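Local coordinates for protein myosin regulatory light chain (Physarum polycephalum, PDB 2BL0) that binds a calcium ion in an EF-hand loop and probably serves as a light chain on the regulatory domain of a myosin II motor, at residues B[19-24]-B[52-57]; B[90-95]-B[126-131]; B[97-102]-B[113-118]. All coordinates share one frame; numbering follows the deposited sequence.

Contact 1 (B[19-24]-B[52-57]); sequences DGKVSI and AKEFDL. With CA (calcium ion), chain D.
Gly20 opens the contact with Asp56: its carbonyl O meets Asp56 CB and also takes a bond from a water that accepts from Leu57 N. The backbone here (phi 83°) suits glycine, since a CB would be jammed against the carbonyl O of Asp19. Lys21 N donates to Asp19 OD1 from above the carboxylate plane, which makes an Asx turn. Asp19 OD1 and Lys21 O, at 2.4 Å and 2.3 Å, also bind the calcium ion; two waters, Asp15 and Asp17 complete its shell. The bent Lys21 chain crosses Glu54 at about a right angle. Its NZ lies 3.6 Å from Glu54 OE1, a long salt bridge. Val22 and Phe55 form an antiparallel hydrogen-bonded pair. Val22 N reaches Phe55 O at 2.9 Å, and Phe55 N reaches Val22 O at 2.8 Å. Phe55 CG stands between its backbone N and carbonyl carbon (chi1 61°). This turns one ring face to Val22, whose CB sits 4.1 Å from the ring centroid, a CH-pi contact. Ser23 points away, and its OG accepts from Glu25 N. Ile24 N donates to Lys53 O at 2.9 Å from above the carbonyl plane, while Ile24 CA lies at the edge of the Phe55 ring. Replacing Phe55 by an alanine would probably open a gap beside Val22 and Ile24 and lose the CH-pi contact to Val22 CB. Two loops joined by a short antiparallel bridge, one holding calcium, are the hallmark of paired EF-hands; 52-57 is probably the loop of a partner hand.

Contact 2 (B[90-95]-B[126-131]); sequences NGTIQE and DGAINY
Ile93 and Ile129 satisfy each other's backbone. Ile93 N donates to Ile129 O at 3.1 Å, and Ile129 N donates to Ile93 O at 2.8 Å. Their side chains lie side by side, with Ile93 CG2 tight against Ile129 CD1 at 3.4 Å. The bonding continues at both ends. Glu95 N is taken up by Gly127 O at 3.0 Å, and Tyr131 N by Gly91 O at 3.2 Å. Gly91 O accepts a second bond from a water, which also donates weakly to Asn130 OD1; that OD1 caps Ser133 N. The same Gly91 O lies over one face of the Tyr131 ring. Tyr131 OH is satisfied by Asp86 OD2, as is Gly91 N. Gln94 adds the side-chain bond. Its chain folds back at chi2 (-60°) and brings NE2 2.6 Å from Asp126 O. The acceptor lies in the amide plane and the bond is nearly straight (168°). Gln94 OE1 rests against Ala128 CB. Glu95 OE1 turns outside the two segments to a salt bridge with Arg99. Such a short antiparallel pairing of two loops, each leading into a helix, is that of an EF-hand pair; Asn90 and Thr92 belong to an inferred calcium site.

Contact 3 (B[97-102]-B[113-118]); sequences ELRQLL and EVEELM
Met118 is the main bump of helix 113-118, and it lies along the side of helix 97-102. Its methyl CE pushes in beside Leu98 CD2 at 3.6 Å. The same CE meets Leu102 CD1 tip to tip, at 4.1 Å, so the methyl end of Met118 fills the hollow between two leucines one turn apart. Bends at chi2 (-54°) and chi3 steer the chain there. Val114, one turn before Met118, fits its two branches to different neighbours: CG2 lies against Leu102 CB at 4.1 Å, and CG1 against Arg99 CG. The two helices run roughly antiparallel, 147° between their directions, and the axes of the two short segments come within 11.0 Å. In the EF-hand pair, helix 95-104 leaves the first hand and helix 111-118 enters the second. Arg99 closes one side of this interface. Its chain is extended from CG to NE and slides past Met118 in the opposite direction. Met118 CG lies over the centre of one guanidinium face, 3.7 Å above the plane. Glu115 comes to the guanidinium edge. Arg99 NH1 donates to Glu115 OE2 at 2.9 Å, and NH2 makes a weaker bond to OE1. The two planes are 31° apart. Arg99 NE has a second acid, Glu95, so two carboxylates grip the guanidinium while Met118 covers one face. Beyond this pairing, Leu101 and Leu117 pack on another protein chain, and Met118 touches Phe134 of helix 131-140.

From the N terminus, contact 1 comes first. It closes a loop that holds helices 27-33 and 40-50, and it joins the calcium-holding loop after helix 4-14 to the start of helix 57-64. The chain then passes to the other half of the molecule. Contact 2 opens at 90-95 and closes at 126-131. Contact 3 is nested inside that loop, tying helix 95-104 to helix 111-118. Contacts 2 and 3 touch: Ile93 and Ile129 both pack on Leu98, and Glu95 meets Met118. Contact 1 lies on the opposite side of the chain's centre, its centre about 42 Å from that of contact 2, and touches neither.

Contact 1 (B[19-24]-B[52-57])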
ATOM      1  N   ASP B  19     -12.316  -3.983  13.113  1.00  7.22           N
ATOM      2  CA  ASP B  19     -12.744  -4.753  14.285  1.00  7.15           C
ATOM      3  C   ASP B  19     -12.133  -6.157  14.334  1.00  7.33           C
ATOM      4  O   ASP B  19     -12.437  -6.930  15.221  1.00  7.84           O
ATOM      5  CB  ASP B  19     -14.272  -4.774  14.424  1.00  7.19           C
ATOM      6  CG  ASP B  19     -14.969  -5.677  13.439  1.00  7.21           C
ATOM      7  OD1 ASP B  19     -14.381  -6.095  12.421  1.00  6.56           O
ATOM      8  OD2 ASP B  19     -16.140  -6.046  13.606  1.00 11.25           O
ATOM      9  N   GLY B  20     -11.248  -6.469  13.391  1.00  7.81           N
ATOM     10  CA  GLY B  20     -10.590  -7.764  13.351  1.00  7.33           C
ATOM     11  C   GLY B  20     -11.389  -8.875  12.694  1.00  6.98           C
ATOM     12  O   GLY B  20     -10.949 -10.032  12.719  1.00  6.69           O
ATOM     13  N   LYS B  21     -12.518  -8.526  12.087  1.00  7.34           N
ATOM     14  CA  LYS B  21     -13.398  -9.500  11.428  1.00  8.10           C
ATOM     15  C   LYS B  21     -13.751  -9.081  10.009  1.00  7.79           C
ATOM     16  O   LYS B  21     -13.950  -7.912   9.718  1.00  6.66           O
ATOM     17  CB  LYS B  21     -14.693  -9.693  12.216  1.00  8.73           C
ATOM     18  CG  LYS B  21     -14.502 -10.247  13.609  1.00 11.73           C
ATOM     19  CD  LYS B  21     -13.995 -11.676  13.625  1.00 15.39           C
ATOM     20  CE  LYS B  21     -14.880 -12.587  14.466  1.00 18.00           C
ATOM     21  NZ  LYS B  21     -15.362 -11.949  15.688  1.00 20.14           N
ATOM     22  N   VAL B  22     -13.846 -10.062   9.121  1.00  7.60           N
ATOM     23  CA  VAL B  22     -14.243  -9.821   7.739  1.00  7.11           C
ATOM     24  C   VAL B  22     -15.385 -10.778   7.441  1.00  7.39           C
ATOM     25  O   VAL B  22     -15.358 -11.924   7.882  1.00  7.20           O
ATOM     26  CB  VAL B  22     -13.048 -10.011   6.764  1.00  7.93           C
ATOM     27  CG1 VAL B  22     -13.511 -10.031   5.351  1.00  7.84           C
ATOM     28  CG2 VAL B  22     -12.006  -8.901   6.975  1.00  7.09           C
ATOM     29  N   SER B  23     -16.412 -10.291   6.748  1.00  7.38           N
ATOM     30  CA  SER B  23     -17.584 -11.097   6.414  1.00  7.58           C
ATOM     31  C   SER B  23     -17.161 -12.322   5.645  1.00  7.32           C
ATOM     32  O   SER B  23     -16.273 -12.244   4.815  1.00  6.18           O
ATOM     33  CB  SER B  23     -18.562 -10.307   5.537  1.00  8.16           C
ATOM     34  OG  SER B  23     -19.582 -11.165   5.031  1.00  9.13           O
ATOM     35  N   ILE B  24     -17.811 -13.447   5.926  1.00  7.61           N
ATOM     36  CA  ILE B  24     -17.571 -14.684   5.188  1.00  7.89           C
ATOM     37  C   ILE B  24     -17.867 -14.538   3.701  1.00  7.59           C
ATOM     38  O   ILE B  24     -17.288 -15.263   2.888  1.00  8.60           O
ATOM     39  CB  ILE B  24     -18.415 -15.846   5.804  1.00  7.93           C
ATOM     40  CG1 ILE B  24     -17.882 -17.202   5.323  1.00  9.80           C
ATOM     41  CG2 ILE B  24     -19.895 -15.701   5.445  1.00  8.91           C
ATOM     42  CD1 ILE B  24     -16.585 -17.627   5.976  1.00 12.51           C
ATOM     43  N   ALA B  52     -19.414 -20.051  10.146  1.00  9.56           N
ATOM     44  CA  ALA B  52     -19.371 -18.709  10.739  1.00  9.88           C
ATOM     45  C   ALA B  52     -19.815 -17.668   9.711  1.00 10.42           C
ATOM     46  O   ALA B  52     -19.752 -17.900   8.518  1.00 10.21           O
ATOM     47  CB  ALA B  52     -17.964 -18.402  11.218  1.00 10.27           C
ATOM     48  N   LYS B  53     -20.292 -16.525  10.183  1.00 10.77           N
ATOM     49  CA  LYS B  53     -20.681 -15.454   9.271  1.00 10.83           C
ATOM     50  C   LYS B  53     -19.516 -14.493   9.018  1.00 10.11           C
ATOM     51  O   LYS B  53     -19.626 -13.638   8.140  1.00  9.49           O
ATOM     52  CB  LYS B  53     -21.889 -14.696   9.810  1.00 11.50           C
ATOM     53  CG  LYS B  53     -21.602 -13.835  11.024  1.00 13.29           C
ATOM     54  CD  LYS B  53     -22.863 -13.176  11.566  1.00 15.39           C
ATOM     55  CE  LYS B  53     -22.518 -12.101  12.600  1.00 16.82           C
ATOM     56  NZ  LYS B  53     -23.751 -11.639  13.292  1.00 18.70           N
ATOM     57  N   GLU B  54     -18.439 -14.612   9.804  1.00  9.85           N
ATOM     58  CA  GLU B  54     -17.220 -13.799   9.619  1.00 10.11           C
ATOM     59  C   GLU B  54     -15.979 -14.597   9.980  1.00  9.51           C
ATOM     60  O   GLU B  54     -16.073 -15.671  10.584  1.00  9.79           O
ATOM     61  CB  GLU B  54     -17.267 -12.515  10.469  1.00 11.06           C
ATOM     62  CG  GLU B  54     -18.312 -12.522  11.547  1.00 14.53           C
ATOM     63  CD  GLU B  54     -18.190 -11.365  12.512  1.00 16.86           C
ATOM     64  OE1 GLU B  54     -18.327 -11.615  13.736  1.00 21.96           O
ATOM     65  OE2 GLU B  54     -17.979 -10.221  12.056  1.00 17.93           O
ATOM     66  N   PHE B  55     -14.812 -14.081   9.595  1.00  7.99           N
ATOM     67  CA  PHE B  55     -13.544 -14.730   9.915  1.00  7.04           C
ATOM     68  C   PHE B  55     -12.496 -13.709  10.346  1.00  5.91           C
ATOM     69  O   PHE B  55     -12.549 -12.553   9.949  1.00  5.73           O
ATOM     70  CB  PHE B  55     -13.020 -15.571   8.739  1.00  6.99           C
ATOM     71  CG  PHE B  55     -12.736 -14.785   7.482  1.00  7.07           C
ATOM     72  CD1 PHE B  55     -13.753 -14.482   6.578  1.00  7.19           C
ATOM     73  CD2 PHE B  55     -11.444 -14.353   7.196  1.00  6.09           C
ATOM     74  CE1 PHE B  55     -13.456 -13.758   5.399  1.00  6.04           C
ATOM     75  CE2 PHE B  55     -11.157 -13.631   6.027  1.00  6.27           C
ATOM     76  CZ  PHE B  55     -12.174 -13.326   5.142  1.00  7.77           C
ATOM     77  N   ASP B  56     -11.550 -14.158  11.153  1.00  6.26           N
ATOM     78  CA  ASP B  56     -10.433 -13.319  11.621  1.00  6.01           C
ATOM     79  C   ASP B  56      -9.141 -13.634  10.869  1.00  5.72           C
ATOM     80  O   ASP B  56      -9.112 -14.492   9.991  1.00  5.13           O
ATOM     81  CB  ASP B  56     -10.266 -13.388  13.149  1.00  6.77           C
ATOM     82  CG  ASP B  56      -9.851 -14.757  13.671  1.00  8.44           C
ATOM     83  OD1 ASP B  56      -9.427 -15.643  12.906  1.00  7.78           O
ATOM     84  OD2 ASP B  56      -9.872 -15.014  14.904  1.00 10.64           O
ATOM     85  N   LEU B  57      -8.073 -12.921  11.211  1.00  5.46           N
ATOM     86  CA  LEU B  57      -6.826 -13.020  10.474  1.00  5.86           C
ATOM     87  C   LEU B  57      -6.208 -14.399  10.588  1.00  5.62           C
ATOM     88  O   LEU B  57      -5.738 -14.934   9.599  1.00  5.80           O
ATOM     89  CB  LEU B  57      -5.824 -11.968  10.957  1.00  5.31           C
ATOM     90  CG  LEU B  57      -4.412 -12.056  10.366  1.00  5.46           C
ATOM     91  CD1 LEU B  57      -4.440 -11.893   8.850  1.00  6.07           C
ATOM     92  CD2 LEU B  57      -3.489 -11.047  11.030  1.00  8.68           C
TER
HETATM   93 CA    CA D1146     -14.603  -5.762  10.043  1.00 29.00          CA
HETATM   94  O   HOH W   1     -16.704  -6.408  10.373  1.00 42.79           O
HETATM   95  O   HOH W   2      -8.276 -10.603  13.125  1.00 26.40           O
HETATM   96  O   HOH W   3     -15.114  -5.740   7.810  1.00 38.85           O

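Contact 2 (B[90-95]-B[126-131])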
ATOM      1  N   ASN B  90      -8.038 -23.052 -34.934  1.00 10.38           N
ATOM      2  CA  ASN B  90      -7.167 -21.900 -35.182  1.00 10.80           C
ATOM      3  C   ASN B  90      -6.792 -21.116 -33.927  1.00  9.95           C
ATOM      4  O   ASN B  90      -6.207 -20.054 -34.048  1.00 10.36           O
ATOM      5  CB  ASN B  90      -7.797 -20.930 -36.188  1.00 11.70           C
ATOM      6  CG  ASN B  90      -7.884 -21.496 -37.585  1.00 13.58           C
ATOM      7  OD1 ASN B  90      -7.007 -22.234 -38.027  1.00 18.49           O
ATOM      8  ND2 ASN B  90      -8.949 -21.140 -38.301  1.00 17.74           N
ATOM      9  N   GLY B  91      -7.109 -21.654 -32.750  1.00  8.81           N
ATOM     10  CA  GLY B  91      -6.756 -21.044 -31.482  1.00  8.73           C
ATOM     11  C   GLY B  91      -7.701 -19.933 -31.062  1.00  8.34           C
ATOM     12  O   GLY B  91      -7.346 -19.130 -30.196  1.00  7.99           O
ATOM     13  N   THR B  92      -8.869 -19.852 -31.693  1.00  8.88           N
ATOM     14  CA  THR B  92      -9.831 -18.796 -31.375  1.00  9.90           C
ATOM     15  C   THR B  92     -11.167 -19.366 -30.906  1.00 10.33           C
ATOM     16  O   THR B  92     -11.494 -20.540 -31.137  1.00 11.52           O
ATOM     17  CB  THR B  92     -10.058 -17.810 -32.570  1.00 10.11           C
ATOM     18  OG1 THR B  92     -10.749 -18.460 -33.644  1.00 11.39           O
ATOM     19  CG2 THR B  92      -8.742 -17.337 -33.171  1.00 10.44           C
ATOM     20  N   ILE B  93     -11.902 -18.517 -30.209  1.00  9.82           N
ATOM     21  CA  ILE B  93     -13.295 -18.718 -29.886  1.00 10.62           C
ATOM     22  C   ILE B  93     -13.993 -17.371 -30.149  1.00 10.48           C
ATOM     23  O   ILE B  93     -13.368 -16.313 -30.072  1.00 10.87           O
ATOM     24  CB  ILE B  93     -13.417 -19.174 -28.413  1.00 11.07           C
ATOM     25  CG1 ILE B  93     -14.809 -19.760 -28.138  1.00 15.21           C
ATOM     26  CG2 ILE B  93     -12.990 -18.064 -27.449  1.00 10.28           C
ATOM     27  CD1 ILE B  93     -15.468 -19.286 -26.926  1.00 18.87           C
ATOM     28  N   GLN B  94     -15.262 -17.407 -30.512  1.00 10.17           N
ATOM     29  CA  GLN B  94     -16.008 -16.161 -30.676  1.00  9.66           C
ATOM     30  C   GLN B  94     -16.245 -15.526 -29.307  1.00 10.01           C
ATOM     31  O   GLN B  94     -16.670 -16.200 -28.368  1.00  9.41           O
ATOM     32  CB  GLN B  94     -17.310 -16.438 -31.417  1.00 10.00           C
ATOM     33  CG  GLN B  94     -17.087 -16.919 -32.856  1.00  9.23           C
ATOM     34  CD  GLN B  94     -16.326 -15.912 -33.704  1.00  9.96           C
ATOM     35  OE1 GLN B  94     -15.147 -16.126 -34.026  1.00 10.22           O
ATOM     36  NE2 GLN B  94     -17.008 -14.811 -34.093  1.00 11.13           N
ATOM     37  N   GLU B  95     -15.956 -14.233 -29.172  1.00 10.34           N
ATOM     38  CA  GLU B  95     -16.223 -13.575 -27.889  1.00 10.50           C
ATOM     39  C   GLU B  95     -17.675 -13.761 -27.449  1.00  9.66           C
ATOM     40  O   GLU B  95     -17.938 -13.913 -26.267  1.00  8.46           O
ATOM     41  CB  GLU B  95     -15.883 -12.102 -27.876  1.00 11.48           C
ATOM     42  CG  GLU B  95     -15.978 -11.537 -26.463  1.00 13.55           C
ATOM     43  CD  GLU B  95     -15.551 -10.097 -26.379  1.00 16.05           C
ATOM     44  OE1 GLU B  95     -16.414  -9.222 -26.180  1.00 17.62           O
ATOM     45  OE2 GLU B  95     -14.339  -9.854 -26.493  1.00 18.71           O
ATOM     46  N   ASP B 126     -14.013 -10.507 -37.192  1.00 16.25           N
ATOM     47  CA  ASP B 126     -15.039 -11.541 -37.292  1.00 16.41           C
ATOM     48  C   ASP B 126     -15.499 -11.969 -35.897  1.00 15.43           C
ATOM     49  O   ASP B 126     -16.158 -12.993 -35.737  1.00 16.32           O
ATOM     50  CB  ASP B 126     -14.527 -12.732 -38.100  1.00 17.05           C
ATOM     51  CG  ASP B 126     -15.645 -13.683 -38.534  1.00 19.34           C
ATOM     52  OD1 ASP B 126     -16.795 -13.220 -38.757  1.00 25.25           O
ATOM     53  OD2 ASP B 126     -15.465 -14.913 -38.679  1.00 22.73           O
ATOM     54  N   GLY B 127     -15.142 -11.177 -34.892  1.00 13.68           N
ATOM     55  CA  GLY B 127     -15.621 -11.400 -33.542  1.00 13.35           C
ATOM     56  C   GLY B 127     -14.875 -12.473 -32.778  1.00 12.72           C
ATOM     57  O   GLY B 127     -15.383 -12.946 -31.767  1.00 12.96           O
ATOM     58  N   ALA B 128     -13.680 -12.830 -33.246  1.00 11.80           N
ATOM     59  CA  ALA B 128     -12.879 -13.914 -32.665  1.00 11.18           C
ATOM     60  C   ALA B 128     -11.873 -13.377 -31.651  1.00 10.64           C
ATOM     61  O   ALA B 128     -11.323 -12.291 -31.817  1.00 10.24           O
ATOM     62  CB  ALA B 128     -12.117 -14.668 -33.771  1.00 11.59           C
ATOM     63  N   ILE B 129     -11.609 -14.168 -30.618  1.00  9.94           N
ATOM     64  CA  ILE B 129     -10.570 -13.853 -29.642  1.00  9.12           C
ATOM     65  C   ILE B 129      -9.615 -15.028 -29.559  1.00  8.09           C
ATOM     66  O   ILE B 129     -10.004 -16.170 -29.759  1.00  7.84           O
ATOM     67  CB  ILE B 129     -11.150 -13.516 -28.245  1.00  9.47           C
ATOM     68  CG1 ILE B 129     -11.858 -14.717 -27.624  1.00 11.29           C
ATOM     69  CG2 ILE B 129     -12.108 -12.345 -28.340  1.00 10.25           C
ATOM     70  CD1 ILE B 129     -11.057 -15.429 -26.588  1.00 15.57           C
ATOM     71  N   ASN B 130      -8.361 -14.738 -29.262  1.00  6.94           N
ATOM     72  CA  ASN B 130      -7.364 -15.785 -29.109  1.00  6.24           C
ATOM     73  C   ASN B 130      -7.408 -16.249 -27.670  1.00  6.32           C
ATOM     74  O   ASN B 130      -7.054 -15.488 -26.757  1.00  5.36           O
ATOM     75  CB  ASN B 130      -5.979 -15.247 -29.476  1.00  6.59           C
ATOM     76  CG  ASN B 130      -4.893 -16.300 -29.381  1.00  6.18           C
ATOM     77  OD1 ASN B 130      -4.519 -16.695 -28.289  1.00  8.07           O
ATOM     78  ND2 ASN B 130      -4.355 -16.736 -30.538  1.00  7.20           N
ATOM     79  N   TYR B 131      -7.837 -17.494 -27.457  1.00  6.47           N
ATOM     80  CA  TYR B 131      -8.110 -17.952 -26.107  1.00  7.03           C
ATOM     81  C   TYR B 131      -6.845 -18.220 -25.309  1.00  6.47           C
ATOM     82  O   TYR B 131      -6.861 -18.043 -24.120  1.00  6.63           O
ATOM     83  CB  TYR B 131      -9.095 -19.139 -26.066  1.00  7.10           C
ATOM     84  CG  TYR B 131      -8.721 -20.342 -26.885  1.00  6.68           C
ATOM     85  CD1 TYR B 131      -7.662 -21.156 -26.523  1.00  8.76           C
ATOM     86  CD2 TYR B 131      -9.441 -20.678 -28.026  1.00  9.10           C
ATOM     87  CE1 TYR B 131      -7.318 -22.287 -27.284  1.00  8.47           C
ATOM     88  CE2 TYR B 131      -9.108 -21.796 -28.797  1.00  9.33           C
ATOM     89  CZ  TYR B 131      -8.045 -22.599 -28.411  1.00  9.43           C
ATOM     90  OH  TYR B 131      -7.712 -23.693 -29.170  1.00  9.34           O
TER
HETATM   91  O   HOH W   4      -5.259 -19.487 -28.638  1.00 27.11           O

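Contact 3 (B[97-102]-B[113-118])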
ATOM      1  N   GLU B  97     -19.599 -16.345 -27.797  1.00 12.47           N
ATOM      2  CA  GLU B  97     -19.772 -17.643 -27.151  1.00 13.53           C
ATOM      3  C   GLU B  97     -19.155 -17.640 -25.757  1.00 13.58           C
ATOM      4  O   GLU B  97     -19.809 -18.084 -24.810  1.00 14.30           O
ATOM      5  CB  GLU B  97     -19.228 -18.796 -27.997  1.00 14.39           C
ATOM      6  CG  GLU B  97     -19.637 -20.178 -27.473  1.00 16.82           C
ATOM      7  CD  GLU B  97     -21.120 -20.310 -27.140  1.00 21.98           C
ATOM      8  OE1 GLU B  97     -21.984 -19.601 -27.737  1.00 25.68           O
ATOM      9  OE2 GLU B  97     -21.444 -21.149 -26.270  1.00 27.07           O
ATOM     10  N   LEU B  98     -17.938 -17.113 -25.642  1.00 12.92           N
ATOM     11  CA  LEU B  98     -17.246 -16.934 -24.359  1.00 13.44           C
ATOM     12  C   LEU B  98     -18.124 -16.210 -23.343  1.00 13.28           C
ATOM     13  O   LEU B  98     -18.282 -16.678 -22.210  1.00 12.02           O
ATOM     14  CB  LEU B  98     -15.941 -16.152 -24.553  1.00 13.21           C
ATOM     15  CG  LEU B  98     -15.075 -15.916 -23.302  1.00 16.39           C
ATOM     16  CD1 LEU B  98     -14.755 -17.235 -22.642  1.00 17.93           C
ATOM     17  CD2 LEU B  98     -13.831 -15.110 -23.606  1.00 17.12           C
ATOM     18  N   ARG B  99     -18.704 -15.077 -23.740  1.00 12.86           N
ATOM     19  CA  ARG B  99     -19.589 -14.335 -22.839  1.00 13.04           C
ATOM     20  C   ARG B  99     -20.743 -15.213 -22.348  1.00 14.15           C
ATOM     21  O   ARG B  99     -21.058 -15.232 -21.151  1.00 13.45           O
ATOM     22  CB  ARG B  99     -20.138 -13.070 -23.515  1.00 12.74           C
ATOM     23  CG  ARG B  99     -19.126 -11.926 -23.675  1.00 10.67           C
ATOM     24  CD  ARG B  99     -19.633 -10.828 -24.622  1.00 10.97           C
ATOM     25  NE  ARG B  99     -18.857  -9.578 -24.630  1.00  9.18           N
ATOM     26  CZ  ARG B  99     -18.930  -8.643 -23.694  1.00 10.03           C
ATOM     27  NH1 ARG B  99     -19.731  -8.799 -22.644  1.00  9.07           N
ATOM     28  NH2 ARG B  99     -18.201  -7.530 -23.798  1.00  9.68           N
ATOM     29  N   GLN B 100     -21.343 -15.970 -23.266  1.00 15.64           N
ATOM     30  CA  GLN B 100     -22.499 -16.807 -22.949  1.00 17.51           C
ATOM     31  C   GLN B 100     -22.150 -17.896 -21.943  1.00 18.24           C
ATOM     32  O   GLN B 100     -22.930 -18.182 -21.037  1.00 18.54           O
ATOM     33  CB  GLN B 100     -23.061 -17.469 -24.206  1.00 18.22           C
ATOM     34  CG  GLN B 100     -24.114 -16.645 -24.902  1.00 21.25           C
ATOM     35  CD  GLN B 100     -24.248 -17.004 -26.366  1.00 25.41           C
ATOM     36  OE1 GLN B 100     -23.253 -16.993 -27.103  1.00 30.84           O
ATOM     37  NE2 GLN B 100     -25.467 -17.330 -26.796  1.00 28.29           N
ATOM     38  N   LEU B 101     -20.979 -18.492 -22.108  1.00 19.00           N
ATOM     39  CA  LEU B 101     -20.575 -19.609 -21.262  1.00 19.46           C
ATOM     40  C   LEU B 101     -20.305 -19.112 -19.852  1.00 19.10           C
ATOM     41  O   LEU B 101     -20.839 -19.678 -18.895  1.00 19.45           O
ATOM     42  CB  LEU B 101     -19.351 -20.302 -21.847  1.00 19.96           C
ATOM     43  CG  LEU B 101     -19.614 -20.999 -23.192  1.00 20.72           C
ATOM     44  CD1 LEU B 101     -18.331 -21.625 -23.703  1.00 22.53           C
ATOM     45  CD2 LEU B 101     -20.745 -22.040 -23.094  1.00 21.31           C
ATOM     46  N   LEU B 102     -19.497 -18.054 -19.754  1.00 18.26           N
ATOM     47  CA  LEU B 102     -19.198 -17.368 -18.493  1.00 18.10           C
ATOM     48  C   LEU B 102     -20.452 -16.949 -17.722  1.00 17.75           C
ATOM     49  O   LEU B 102     -20.490 -17.051 -16.498  1.00 17.05           O
ATOM     50  CB  LEU B 102     -18.353 -16.119 -18.759  1.00 17.67           C
ATOM     51  CG  LEU B 102     -16.909 -16.328 -19.224  1.00 19.00           C
ATOM     52  CD1 LEU B 102     -16.241 -14.991 -19.473  1.00 18.76           C
ATOM     53  CD2 LEU B 102     -16.124 -17.162 -18.201  1.00 19.88           C
ATOM     54  N   GLU B 113     -18.487  -8.403 -13.845  1.00 12.69           N
ATOM     55  CA  GLU B 113     -17.246  -9.178 -13.913  1.00 12.65           C
ATOM     56  C   GLU B 113     -16.860  -9.433 -15.363  1.00 12.30           C
ATOM     57  O   GLU B 113     -15.718  -9.221 -15.761  1.00 11.85           O
ATOM     58  CB  GLU B 113     -17.378 -10.508 -13.141  1.00 12.91           C
ATOM     59  CG  GLU B 113     -17.207 -10.335 -11.618  1.00 13.30           C
ATOM     60  CD  GLU B 113     -17.764 -11.481 -10.764  1.00 16.84           C
ATOM     61  OE1 GLU B 113     -18.427 -12.414 -11.282  1.00 13.73           O
ATOM     62  OE2 GLU B 113     -17.526 -11.447  -9.524  1.00 18.96           O
ATOM     63  N   VAL B 114     -17.828  -9.885 -16.151  1.00 12.47           N
ATOM     64  CA  VAL B 114     -17.589 -10.175 -17.563  1.00 12.17           C
ATOM     65  C   VAL B 114     -17.168  -8.917 -18.346  1.00 12.02           C
ATOM     66  O   VAL B 114     -16.272  -8.990 -19.168  1.00 11.86           O
ATOM     67  CB  VAL B 114     -18.808 -10.880 -18.200  1.00 12.28           C
ATOM     68  CG1 VAL B 114     -18.633 -11.024 -19.696  1.00 12.82           C
ATOM     69  CG2 VAL B 114     -19.010 -12.251 -17.552  1.00 13.00           C
ATOM     70  N   GLU B 115     -17.769  -7.756 -18.076  1.00 11.86           N
ATOM     71  CA  GLU B 115     -17.357  -6.533 -18.785  1.00 12.38           C
ATOM     72  C   GLU B 115     -15.926  -6.113 -18.426  1.00 12.60           C
ATOM     73  O   GLU B 115     -15.197  -5.605 -19.269  1.00 12.24           O
ATOM     74  CB  GLU B 115     -18.309  -5.361 -18.529  1.00 12.60           C
ATOM     75  CG  GLU B 115     -19.713  -5.519 -19.091  1.00 13.68           C
ATOM     76  CD  GLU B 115     -19.754  -5.848 -20.574  1.00 15.67           C
ATOM     77  OE1 GLU B 115     -18.851  -5.418 -21.341  1.00 19.96           O
ATOM     78  OE2 GLU B 115     -20.674  -6.586 -20.972  1.00 14.53           O
ATOM     79  N   GLU B 116     -15.516  -6.333 -17.185  1.00 13.17           N
ATOM     80  CA  GLU B 116     -14.162  -5.954 -16.785  1.00 14.32           C
ATOM     81  C   GLU B 116     -13.135  -6.860 -17.460  1.00 13.61           C
ATOM     82  O   GLU B 116     -12.076  -6.403 -17.901  1.00 13.92           O
ATOM     83  CB  GLU B 116     -14.010  -5.998 -15.263  1.00 15.26           C
ATOM     84  CG  GLU B 116     -12.978  -5.011 -14.735  1.00 17.90           C
ATOM     85  CD  GLU B 116     -13.043  -4.841 -13.226  1.00 20.77           C
ATOM     86  OE1 GLU B 116     -14.096  -5.149 -12.631  1.00 22.25           O
ATOM     87  OE2 GLU B 116     -12.030  -4.403 -12.639  1.00 21.56           O
ATOM     88  N   LEU B 117     -13.469  -8.142 -17.549  1.00 14.06           N
ATOM     89  CA  LEU B 117     -12.642  -9.136 -18.241  1.00 14.03           C
ATOM     90  C   LEU B 117     -12.498  -8.830 -19.724  1.00 14.53           C
ATOM     91  O   LEU B 117     -11.392  -8.915 -20.283  1.00 15.29           O
ATOM     92  CB  LEU B 117     -13.248 -10.526 -18.079  1.00 14.31           C
ATOM     93  CG  LEU B 117     -13.104 -11.105 -16.668  1.00 13.17           C
ATOM     94  CD1 LEU B 117     -14.221 -12.075 -16.386  1.00 14.66           C
ATOM     95  CD2 LEU B 117     -11.759 -11.801 -16.510  1.00 12.81           C
ATOM     96  N   MET B 118     -13.603  -8.451 -20.358  1.00 14.30           N
ATOM     97  CA  MET B 118     -13.625  -8.289 -21.816  1.00 14.74           C
ATOM     98  C   MET B 118     -13.048  -6.954 -22.252  1.00 15.18           C
ATOM     99  O   MET B 118     -12.672  -6.786 -23.422  1.00 13.58           O
ATOM    100  CB  MET B 118     -15.038  -8.453 -22.380  1.00 14.66           C
ATOM    101  CG  MET B 118     -15.594  -9.846 -22.268  1.00 16.04           C
ATOM    102  SD  MET B 118     -14.532 -11.124 -23.002  1.00 17.99           S
ATOM    103  CE  MET B 118     -14.201 -12.094 -21.620  1.00 19.36           C
TER